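Local coordinates for protein pantothenate synthetase (Francisella tularensis subsp. tularensis, PDB 3N8H) that catalyses the ATP-dependent condensation of pantoate with beta-alanine to form pantothenate, probably through a pantoyl-adenylate intermediate, at residues A[133-138]-A[161-166]. Numbering follows the deposited sequence.
Sequences TVVLKL and KQLVKD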
loop_
_atom_site.group_PDB
_atom_site.type_symbol
_atom_site.label_atom_id
_atom_site.label_comp_id
_atom_site.label_asym_id
_atom_site.label_seq_id
_atom_site.Cartn_x
_atom_site.Cartn_y
_atom_site.Cartn_z
ATOM N N THR A 133 -4.622 -5.219 -0.307
ATOM C CA THR A 133 -3.257 -5.481 0.141
ATOM C C THR A 133 -2.631 -6.657 -0.647
ATOM O O THR A 133 -1.518 -6.554 -1.176
ATOM C CB THR A 133 -3.216 -5.783 1.666
ATOM O OG1 THR A 133 -3.779 -4.671 2.393
ATOM C CG2 THR A 133 -1.784 -6.007 2.126
ATOM N N VAL A 134 -3.364 -7.756 -0.745
ATOM C CA VAL A 134 -2.872 -8.912 -1.497
ATOM C C VAL A 134 -2.797 -8.593 -2.993
ATOM O O VAL A 134 -1.868 -9.019 -3.666
ATOM C CB VAL A 134 -3.694 -10.208 -1.224
ATOM C CG1 VAL A 134 -5.008 -10.216 -1.999
ATOM C CG2 VAL A 134 -2.864 -11.425 -1.612
ATOM N N VAL A 135 -3.743 -7.818 -3.517
ATOM C CA VAL A 135 -3.687 -7.476 -4.941
ATOM C C VAL A 135 -2.444 -6.611 -5.252
ATOM O O VAL A 135 -1.684 -6.877 -6.203
ATOM C CB VAL A 135 -5.015 -6.794 -5.424
ATOM C CG1 VAL A 135 -4.845 -6.163 -6.806
ATOM C CG2 VAL A 135 -6.138 -7.818 -5.457
ATOM N N LEU A 136 -2.207 -5.614 -4.407
ATOM C CA LEU A 136 -0.988 -4.810 -4.520
ATOM C C LEU A 136 0.267 -5.697 -4.518
ATOM O O LEU A 136 1.158 -5.517 -5.338
ATOM C CB LEU A 136 -0.903 -3.768 -3.392
ATOM C CG LEU A 136 0.292 -2.807 -3.513
ATOM C CD1 LEU A 136 0.451 -2.257 -4.945
ATOM C CD2 LEU A 136 0.195 -1.651 -2.508
ATOM N N LYS A 137 0.341 -6.638 -3.585
ATOM C CA LYS A 137 1.487 -7.556 -3.522
ATOM C C LYS A 137 1.652 -8.392 -4.805
ATOM O O LYS A 137 2.751 -8.515 -5.360
ATOM C CB LYS A 137 1.328 -8.479 -2.304
ATOM C CG LYS A 137 1.633 -7.794 -0.964
ATOM C CD LYS A 137 1.127 -8.671 0.210
ATOM C CE LYS A 137 1.597 -8.100 1.566
ATOM N NZ LYS A 137 3.013 -8.472 1.876
ATOM N N LEU A 138 0.538 -8.951 -5.277
ATOM C CA LEU A 138 0.518 -9.810 -6.456
ATOM C C LEU A 138 0.951 -9.055 -7.710
ATOM O O LEU A 138 1.593 -9.601 -8.621
ATOM C CB LEU A 138 -0.888 -10.374 -6.654
ATOM C CG LEU A 138 -1.238 -11.478 -5.635
ATOM C CD1 LEU A 138 -2.691 -11.896 -5.753
ATOM C CD2 LEU A 138 -0.311 -12.715 -5.826
ATOM N N LYS A 161 -8.893 -0.435 -9.784
ATOM C CA LYS A 161 -8.528 0.611 -10.755
ATOM C C LYS A 161 -7.956 1.784 -9.978
ATOM O O LYS A 161 -7.000 2.425 -10.421
ATOM C CB LYS A 161 -9.724 1.049 -11.620
ATOM C CG LYS A 161 -10.232 -0.002 -12.621
ATOM C CD LYS A 161 -11.481 0.496 -13.377
ATOM C CE LYS A 161 -11.774 -0.329 -14.642
ATOM N NZ LYS A 161 -13.086 0.095 -15.283
ATOM N N GLN A 162 -8.513 2.041 -8.793
ATOM C CA GLN A 162 -8.025 3.161 -7.978
ATOM C C GLN A 162 -6.622 2.834 -7.426
ATOM O O GLN A 162 -5.730 3.678 -7.443
ATOM C CB GLN A 162 -8.994 3.482 -6.841
ATOM C CG GLN A 162 -8.593 4.707 -6.030
ATOM C CD GLN A 162 -8.732 5.992 -6.821
ATOM O OE1 GLN A 162 -9.752 6.218 -7.466
ATOM N NE2 GLN A 162 -7.707 6.839 -6.775
ATOM N N LEU A 163 -6.443 1.597 -6.978
ATOM C CA LEU A 163 -5.138 1.092 -6.525
ATOM C C LEU A 163 -4.033 1.241 -7.572
ATOM O O LEU A 163 -2.913 1.636 -7.263
ATOM C CB LEU A 163 -5.261 -0.375 -6.175
ATOM C CG LEU A 163 -4.006 -1.021 -5.604
ATOM C CD1 LEU A 163 -3.836 -0.658 -4.119
ATOM C CD2 LEU A 163 -3.997 -2.561 -5.844
ATOM N N VAL A 164 -4.345 0.882 -8.807
ATOM C CA VAL A 164 -3.366 0.890 -9.903
ATOM C C VAL A 164 -2.966 2.333 -10.238
ATOM O O VAL A 164 -1.793 2.633 -10.500
ATOM C CB VAL A 164 -3.916 0.092 -11.145
ATOM C CG1 VAL A 164 -3.267 0.534 -12.447
ATOM C CG2 VAL A 164 -3.733 -1.407 -10.936
ATOM N N LYS A 165 -3.944 3.226 -10.145
ATOM C CA LYS A 165 -3.759 4.651 -10.363
ATOM C C LYS A 165 -2.919 5.305 -9.256
ATOM O O LYS A 165 -1.977 6.069 -9.514
ATOM C CB LYS A 165 -5.141 5.303 -10.407
ATOM C CG LYS A 165 -5.120 6.803 -10.674
ATOM C CD LYS A 165 -6.525 7.396 -10.517
ATOM C CE LYS A 165 -6.630 8.757 -11.191
ATOM N NZ LYS A 165 -8.052 9.178 -11.318
ATOM N N ASP A 166 -3.272 4.997 -8.016
ATOM C CA ASP A 166 -2.687 5.651 -6.844
ATOM C C ASP A 166 -1.264 5.216 -6.597
ATOM O O ASP A 166 -0.446 5.987 -6.102
ATOM C CB ASP A 166 -3.522 5.339 -5.604
ATOM C CG ASP A 166 -4.474 6.480 -5.237
ATOM O OD1 ASP A 166 -4.046 7.662 -5.240
ATOM O OD2 ASP A 166 -5.648 6.182 -4.938
#
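Leu163 meets Val135 and Leu136 from one face of its helix; on another face, well away, Gln162 NE2 is gripped by two carboxylates. One is Asp166, a turn further along the same helix. Gln162 NE2 lies 2.8 Å from Asp166 OD2, and the N-H points almost straight at it (168°). The acceptor lies in the amide plane of Gln162, but the donor comes from above the carboxylate plane of Asp166. The second acceptor is Asp103 of the second subunit. Asp166 OD1 forms a salt bridge with Lys137 of that subunit, which probably helps to keep Asp166 ionised.

The contact between 133-138 and 161-166 itself is apolar, with no hydrogen bond across it. Leu163 carries it. Its CG is anti to the backbone N (chi1 -176°), and its CB points toward the facing helix. Methyl CD2 wedges against two successive residues there. It lies 3.8 Å from Val135 CG1, with the two side chains crossing at a slant. The same CD2 is 4.1 Å from Leu136 CB and also packs beside the backbone N of Leu136. This methyl makes the closest contacts, and the joint is small. The CA atoms of Leu136 and Leu163 are 7.5 Å apart.

The side chain of Val135 is about 6 Å from those of Gln63 and Gln156, both predicted to bind pantoate. On the Val135 side the packing probably lies close to the substrate pocket. Leu136 also touches Ile109 of strand 107-111 and packs on Phe167 of the second subunit, so this joint reaches the dimer interface. Helix 154-166 is the crossover of a beta-alpha-beta unit between the neighbouring parallel strands 146-150 and 172-176. Val164 rests on Ile173 of the latter strand, while Leu163 ties this helix to helix 127-142, which precedes strand 146-150.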